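Local coordinates for RegF protein (Neisseria gonorrhoeae, PDB 4HOJ) that binds glutathione and calcium and, as a glutathione transferase homolog of the stringent starvation protein A type, may have a regulatory rather than a detoxifying role, at residues L178-A181 and E182-Q186; E192-P196 and A197-M201; E41-A44 and V45-P48. One frame throughout, in Å; residues are numbered along the deposited sequence.

Contact 1 of 3, residues L178-A181 and E182-Q186; sequences LKYA and ERIFQ. With CA (calcium ion), chain E.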
# COMPACT_ATOMS: atom_id res chain seq x y z
N LEU A 178 -25.34 -0.94 5.76
CA LEU A 178 -26.10 -1.58 4.68
C LEU A 178 -26.88 -0.54 3.85
O LEU A 178 -27.00 -0.71 2.63
CB LEU A 178 -27.07 -2.63 5.25
CG LEU A 178 -26.34 -3.84 5.87
CD1 LEU A 178 -27.37 -4.82 6.42
CD2 LEU A 178 -25.48 -4.53 4.86
N LYS A 179 -27.36 0.52 4.49
CA LYS A 179 -28.05 1.58 3.76
C LYS A 179 -27.04 2.29 2.85
O LYS A 179 -27.32 2.56 1.67
CB LYS A 179 -28.72 2.56 4.72
CG LYS A 179 -29.29 3.81 4.01
CD LYS A 179 -30.25 4.61 4.85
CE LYS A 179 -30.61 5.91 4.14
NZ LYS A 179 -31.85 6.51 4.68
N TYR A 180 -25.86 2.59 3.40
CA TYR A 180 -24.75 3.09 2.59
C TYR A 180 -24.42 2.18 1.40
O TYR A 180 -24.27 2.67 0.26
CB TYR A 180 -23.49 3.33 3.47
CG TYR A 180 -22.17 3.31 2.72
CD1 TYR A 180 -21.65 4.46 2.11
CD2 TYR A 180 -21.43 2.13 2.63
CE1 TYR A 180 -20.45 4.44 1.44
CE2 TYR A 180 -20.25 2.10 1.96
CZ TYR A 180 -19.76 3.25 1.37
OH TYR A 180 -18.55 3.20 0.71
N ALA A 181 -24.33 0.87 1.63
CA ALA A 181 -23.98 -0.02 0.54
C ALA A 181 -25.04 0.11 -0.55
O ALA A 181 -24.67 0.14 -1.71
CB ALA A 181 -23.90 -1.44 1.02
N GLU A 182 -26.32 0.14 -0.21
CA GLU A 182 -27.37 0.33 -1.24
C GLU A 182 -27.21 1.61 -2.06
O GLU A 182 -27.45 1.61 -3.29
CB GLU A 182 -28.78 0.23 -0.63
CG GLU A 182 -29.08 -1.15 -0.04
CD GLU A 182 -28.78 -2.32 -0.98
OE1 GLU A 182 -29.16 -2.29 -2.19
OE2 GLU A 182 -28.14 -3.29 -0.51
N ARG A 183 -26.77 2.70 -1.44
CA ARG A 183 -26.50 3.91 -2.21
C ARG A 183 -25.37 3.71 -3.21
O ARG A 183 -25.50 4.16 -4.34
CB ARG A 183 -26.20 5.08 -1.28
CG ARG A 183 -27.49 5.73 -0.78
CD ARG A 183 -27.23 7.12 -0.19
NE ARG A 183 -26.03 7.10 0.65
CZ ARG A 183 -26.04 6.77 1.93
NH1 ARG A 183 -27.18 6.45 2.54
NH2 ARG A 183 -24.92 6.77 2.62
N ILE A 184 -24.28 3.03 -2.81
CA ILE A 184 -23.21 2.77 -3.74
C ILE A 184 -23.72 1.92 -4.90
O ILE A 184 -23.40 2.18 -6.08
CB ILE A 184 -22.08 2.02 -3.04
CG1 ILE A 184 -21.54 2.88 -1.90
CG2 ILE A 184 -20.95 1.67 -4.05
CD1 ILE A 184 -21.06 4.30 -2.33
N PHE A 185 -24.54 0.91 -4.60
CA PHE A 185 -24.93 -0.05 -5.63
C PHE A 185 -25.94 0.55 -6.61
O PHE A 185 -26.09 -0.00 -7.72
CB PHE A 185 -25.58 -1.29 -5.04
CG PHE A 185 -24.74 -2.02 -4.00
CD1 PHE A 185 -23.32 -2.01 -4.03
CD2 PHE A 185 -25.41 -2.77 -3.02
CE1 PHE A 185 -22.63 -2.75 -3.04
CE2 PHE A 185 -24.71 -3.47 -2.06
CZ PHE A 185 -23.30 -3.44 -2.08
N GLN A 186 -26.56 1.68 -6.24
CA GLN A 186 -27.44 2.36 -7.16
C GLN A 186 -26.69 3.22 -8.15
O GLN A 186 -27.29 3.78 -9.06
CB GLN A 186 -28.45 3.18 -6.37
CG GLN A 186 -29.42 2.24 -5.66
CD GLN A 186 -30.31 2.88 -4.60
OE1 GLN A 186 -30.18 4.08 -4.28
NE2 GLN A 186 -31.23 2.08 -4.05
CA CA E . -27.13 -3.48 1.65
O HOH W 1 -26.59 -5.88 1.55
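Tyr-180 and Ile-184, one helical turn apart, meet with a branch of the isoleucine over the ring: CG1 of Ile-184 stands 3.7 Å from CZ of Tyr-180, in a CH-pi contact tilted 22° from the ring normal. Arg-183 approaches the same ring at its edge instead. Its NH2 lies near the ring plane, 4.0 Å from CD1 of Tyr-180, and the ring and guanidinium planes stand 69° apart. A bend at chi3 turns the arginine back along the helix, laying one guanidinium face over CA of Tyr-180, with CE of Lys-179 in the guanidinium plane, 3.8 Å from NH1 of Arg-183. The polar ends bond to other parts of the chain: Arg-183 NH2 to Lys-142 O, and Tyr-180 OH to Asp-153.

Phe-185 receives a carbonyl on one face, O of Ala-181 being 3.1 Å from its CG, while CB of Ala-181 touches CZ of Phe-185 at 3.7 Å. That carbonyl also accepts the backbone N-H of Phe-185, so it serves the helix and covers the ring at once. Trp-161 meets this phenylalanine edge-to-face.

Glu-182 bends at chi2 (-51°), which curls its carboxylate back toward Leu-178 and a calcium ion. OE2 of Glu-182 binds the metal at 2.4 Å. O of Leu-178, which also takes the N-H of Glu-182, lies 2.9 Å from the calcium ion. Water 1 is a further ligand. OE1 of Glu-182 forms a salt bridge with Arg-202, which should limit rotation of the carboxylate. Leu-178 and Glu-182 thus belong to a calcium site on helix 175-185 of the glutathione transferase C-terminal domain.

Contact 2 of 3, residues E192-P196 and A197-M201; sequences EALTP and AEKAM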
# COMPACT_ATOMS: atom_id res chain seq x y z
N GLU A 192 -23.01 -0.77 -14.24
CA GLU A 192 -22.27 -1.06 -15.47
C GLU A 192 -21.09 -1.98 -15.27
O GLU A 192 -20.76 -2.80 -16.11
CB GLU A 192 -21.73 0.21 -16.11
CG GLU A 192 -22.75 1.16 -16.70
CD GLU A 192 -22.08 2.43 -17.22
OE1 GLU A 192 -21.39 3.15 -16.47
OE2 GLU A 192 -22.26 2.73 -18.41
N ALA A 193 -20.39 -1.81 -14.15
CA ALA A 193 -19.21 -2.58 -13.85
C ALA A 193 -19.42 -4.02 -13.48
O ALA A 193 -18.49 -4.85 -13.59
CB ALA A 193 -18.44 -1.91 -12.75
N LEU A 194 -20.65 -4.39 -13.07
CA LEU A 194 -20.93 -5.78 -12.67
C LEU A 194 -20.85 -6.69 -13.88
O LEU A 194 -21.42 -6.40 -14.95
CB LEU A 194 -22.35 -5.87 -12.11
CG LEU A 194 -22.57 -5.21 -10.73
CD1 LEU A 194 -24.07 -5.13 -10.46
CD2 LEU A 194 -21.88 -5.99 -9.63
N THR A 195 -20.19 -7.83 -13.71
CA THR A 195 -20.31 -8.86 -14.71
C THR A 195 -21.66 -9.65 -14.54
O THR A 195 -22.29 -9.57 -13.46
CB THR A 195 -19.13 -9.85 -14.61
OG1 THR A 195 -19.31 -10.65 -13.45
CG2 THR A 195 -17.77 -9.17 -14.56
N PRO A 196 -22.07 -10.45 -15.54
CA PRO A 196 -23.25 -11.29 -15.32
C PRO A 196 -23.12 -12.24 -14.16
O PRO A 196 -24.07 -12.48 -13.45
CB PRO A 196 -23.42 -12.05 -16.65
CG PRO A 196 -22.70 -11.28 -17.62
CD PRO A 196 -21.57 -10.55 -16.92
N ALA A 197 -21.87 -12.70 -13.91
CA ALA A 197 -21.67 -13.60 -12.78
C ALA A 197 -21.86 -12.84 -11.47
O ALA A 197 -22.45 -13.35 -10.56
CB ALA A 197 -20.24 -14.21 -12.87
N GLU A 198 -21.39 -11.59 -11.41
CA GLU A 198 -21.55 -10.83 -10.16
C GLU A 198 -23.01 -10.43 -9.95
O GLU A 198 -23.47 -10.40 -8.78
CB GLU A 198 -20.64 -9.59 -10.20
CG GLU A 198 -19.16 -9.94 -9.97
CD GLU A 198 -18.24 -8.85 -10.41
OE1 GLU A 198 -18.62 -7.94 -11.21
OE2 GLU A 198 -17.06 -8.88 -9.95
N LYS A 199 -23.75 -10.21 -11.05
CA LYS A 199 -25.18 -9.95 -10.89
C LYS A 199 -25.88 -11.12 -10.25
O LYS A 199 -26.85 -10.88 -9.51
CB LYS A 199 -25.79 -9.60 -12.24
CG LYS A 199 -25.30 -8.24 -12.73
CD LYS A 199 -26.03 -7.81 -14.00
CE LYS A 199 -25.40 -6.48 -14.52
NZ LYS A 199 -25.97 -6.23 -15.88
N ALA A 200 -25.41 -12.33 -10.48
CA ALA A 200 -25.98 -13.54 -9.84
C ALA A 200 -25.80 -13.62 -8.33
O ALA A 200 -26.42 -14.44 -7.65
CB ALA A 200 -25.42 -14.85 -10.51
N MET A 201 -24.91 -12.77 -7.80
CA MET A 201 -24.57 -12.78 -6.34
C MET A 201 -25.58 -12.10 -5.43
O MET A 201 -25.55 -12.34 -4.23
CB MET A 201 -23.18 -12.17 -6.06
CG MET A 201 -22.11 -12.88 -6.82
SD MET A 201 -20.56 -12.00 -6.60
CE MET A 201 -19.46 -13.13 -7.40
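Thr-195 and Glu-198 are brought together by two torsions: in Thr-195, chi1 of 73° sets OG1 between the backbone N and the carbonyl carbon, facing the first turn of the helix, and in Glu-198 chi1 of -76° puts CG beside the backbone N, the extended chain beyond it letting the carboxylate reach back to Thr-195. The result is a reciprocal pair of hydrogen bonds. N of Glu-198 donates to OG1 of Thr-195 at 3.1 Å, and N of Thr-195 donates to OE1 of Glu-198 at 3.0 Å. The second bond is nearly straight at the hydrogen, but it reaches OE1 from the anti side, 29° out of the carboxylate plane.

The two side chains also touch beside these bonds, CG of Glu-198 lying 3.6 Å from OG1 of Thr-195, and CG2 of Thr-195 flanking the carboxylate oxygen OE1. Leu-194, just before the N-cap, packs back on the first turn: its CD2 meets CB of Glu-198 at 3.8 Å, and its CB meets CG of Lys-199, also at 3.8 Å. The aliphatic part of Lys-199 thus covers the residue before the cap. Behind the cap the regular helix takes over, with N of Lys-199 donating to O of Thr-195 at 2.9 Å and N of Ala-200 to O of Pro-196.

Several partners hold the buried glutamate. Its OE2 forms a salt bridge with Arg-162 and its OE1 another with Arg-19, charges that would be expected to favour the carboxylate form. Thr-195 OG1 is additionally bonded to Ile-10 O, which ties this turn to the N-terminal domain. With Thr-195 as N-cap and Pro-196 as the first residue of the helix, the arrangement is a classic capping box at the start of helix 196-199.

Contact 3 of 3, residues E41-A44 and V45-P48; sequences EDLA and VMNP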
# COMPACT_ATOMS: atom_id res chain seq x y z
N GLU A 41 -0.27 -18.06 -19.82
CA GLU A 41 1.10 -17.88 -19.36
C GLU A 41 1.53 -16.41 -19.32
O GLU A 41 2.36 -16.03 -18.50
CB GLU A 41 2.06 -18.70 -20.22
CG GLU A 41 1.96 -20.16 -19.91
CD GLU A 41 2.83 -21.00 -20.83
OE1 GLU A 41 3.57 -20.45 -21.70
OE2 GLU A 41 2.77 -22.23 -20.72
N ASP A 42 0.93 -15.57 -20.15
CA ASP A 42 1.37 -14.19 -20.15
C ASP A 42 0.94 -13.45 -18.91
O ASP A 42 1.51 -12.40 -18.59
CB ASP A 42 1.04 -13.44 -21.44
CG ASP A 42 -0.37 -13.08 -21.56
OD1 ASP A 42 -0.65 -12.09 -22.30
OD2 ASP A 42 -1.22 -13.75 -20.94
N LEU A 43 -0.07 -13.93 -18.17
CA LEU A 43 -0.43 -13.35 -16.88
C LEU A 43 0.78 -13.28 -15.93
O LEU A 43 0.99 -12.25 -15.27
CB LEU A 43 -1.61 -14.05 -16.22
CG LEU A 43 -2.19 -13.28 -15.04
CD1 LEU A 43 -2.86 -11.91 -15.42
CD2 LEU A 43 -3.21 -14.10 -14.24
N ALA A 44 1.55 -14.35 -15.84
CA ALA A 44 2.71 -14.32 -14.94
C ALA A 44 3.85 -13.44 -15.47
O ALA A 44 4.69 -13.02 -14.69
CB ALA A 44 3.18 -15.73 -14.66
N VAL A 45 3.91 -13.17 -16.77
CA VAL A 45 4.92 -12.26 -17.29
C VAL A 45 4.54 -10.83 -16.90
O VAL A 45 5.41 -10.02 -16.53
CB VAL A 45 4.99 -12.40 -18.82
CG1 VAL A 45 6.01 -11.39 -19.40
CG2 VAL A 45 5.43 -13.82 -19.20
N MET A 46 3.25 -10.51 -16.95
CA MET A 46 2.77 -9.17 -16.59
C MET A 46 2.79 -8.95 -15.08
O MET A 46 2.96 -7.82 -14.60
CB MET A 46 1.32 -8.96 -17.10
CG MET A 46 1.22 -8.78 -18.61
SD MET A 46 -0.43 -8.47 -19.20
CE MET A 46 -1.22 -10.02 -18.78
N ASN A 47 2.55 -9.99 -14.31
CA ASN A 47 2.35 -9.86 -12.89
C ASN A 47 3.08 -11.03 -12.24
O ASN A 47 2.65 -12.17 -12.36
CB ASN A 47 0.84 -9.93 -12.56
CG ASN A 47 0.57 -9.84 -11.05
OD1 ASN A 47 1.52 -9.76 -10.24
ND2 ASN A 47 -0.68 -9.87 -10.66
N PRO A 48 4.16 -10.79 -11.49
CA PRO A 48 4.87 -11.95 -10.92
C PRO A 48 4.06 -12.72 -9.90
O PRO A 48 4.35 -13.90 -9.64
CB PRO A 48 6.11 -11.32 -10.25
CG PRO A 48 5.69 -9.99 -9.93
CD PRO A 48 4.79 -9.52 -11.09
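Asp-42 and Met-46 are joined first by the backbone, and the hydrogen bonds across this turn all run that way. O of Asp-42 accepts from N of Met-46 at 3.0 Å in a regular helical bond, and also from N of Val-45 at 3.1 Å, a weak bond with an angle of only 125° at the hydrogen. One carbonyl thus serves two donors where the helix approaches its end. O of Leu-43 accepts the next bond, from N of Asn-47, at 2.9 Å, although Asn-47 itself has already left helical backbone angles. The chain turns there, and O of Asn-47 comes back near CA of Ala-44, 3.4 Å away, in a CA-H...O contact.

The apolar contact is between Met-46 and Leu-43. A bend at chi3 (-65°) folds the methionine methyl back over the turn, where CE of Met-46 lies 4.2 Å from CD1 of Leu-43, the two side chains crossing at about a right angle.

Van der Waals contacts of carbon with oxygen surround this pair. The same CE of Met-46 lies 3.6 Å from O of Asp-42, and the Asp-42 side chain runs alongside Met-46 and points the same way, its OD1 near the methyl. Val-45 places CB against O of Asp-42 at 3.5 Å.

Polar side-chain bonds centre on Asn-47 and reach beyond the turn. Its OD1 accepts from N of Tyr-49, and its ND2 donates to O of Gln-51, a residue that binds glutathione, so this amide connects the end of the helix to the pocket.

Helix 41-46 lies against the sheet of the thioredoxin-like domain: Leu-43 and Met-46 rest on Val-54 of strand 54-57, Met-46 also meets Val-61 of strand 60-63, and Pro-48 packs on Arg-98 of the second subunit.

In the fold
Along the chain contact 3 comes first, on helix 41-46 of the thioredoxin-like N-terminal domain, followed by contact 1 on helix 175-185 in the C-terminal domain and contact 2 across helices 188-193 and 196-199. Contacts 1 and 2 lie close, their centres about 16 Å and nearest atoms about 6 Å apart, and Trp-161 is a neighbour of both. Contacts 1 and 3, with centres about 35 Å apart, flank the chain's centre on opposite sides. Contact 2, about 26 Å from contact 3 between centres, touches helix 13-25, so it joins the chain's end to the N-terminal domain near the glutathione pocket; contact 3 also lies near it, the Leu-43 side chain about 6 Å from bound glutathione.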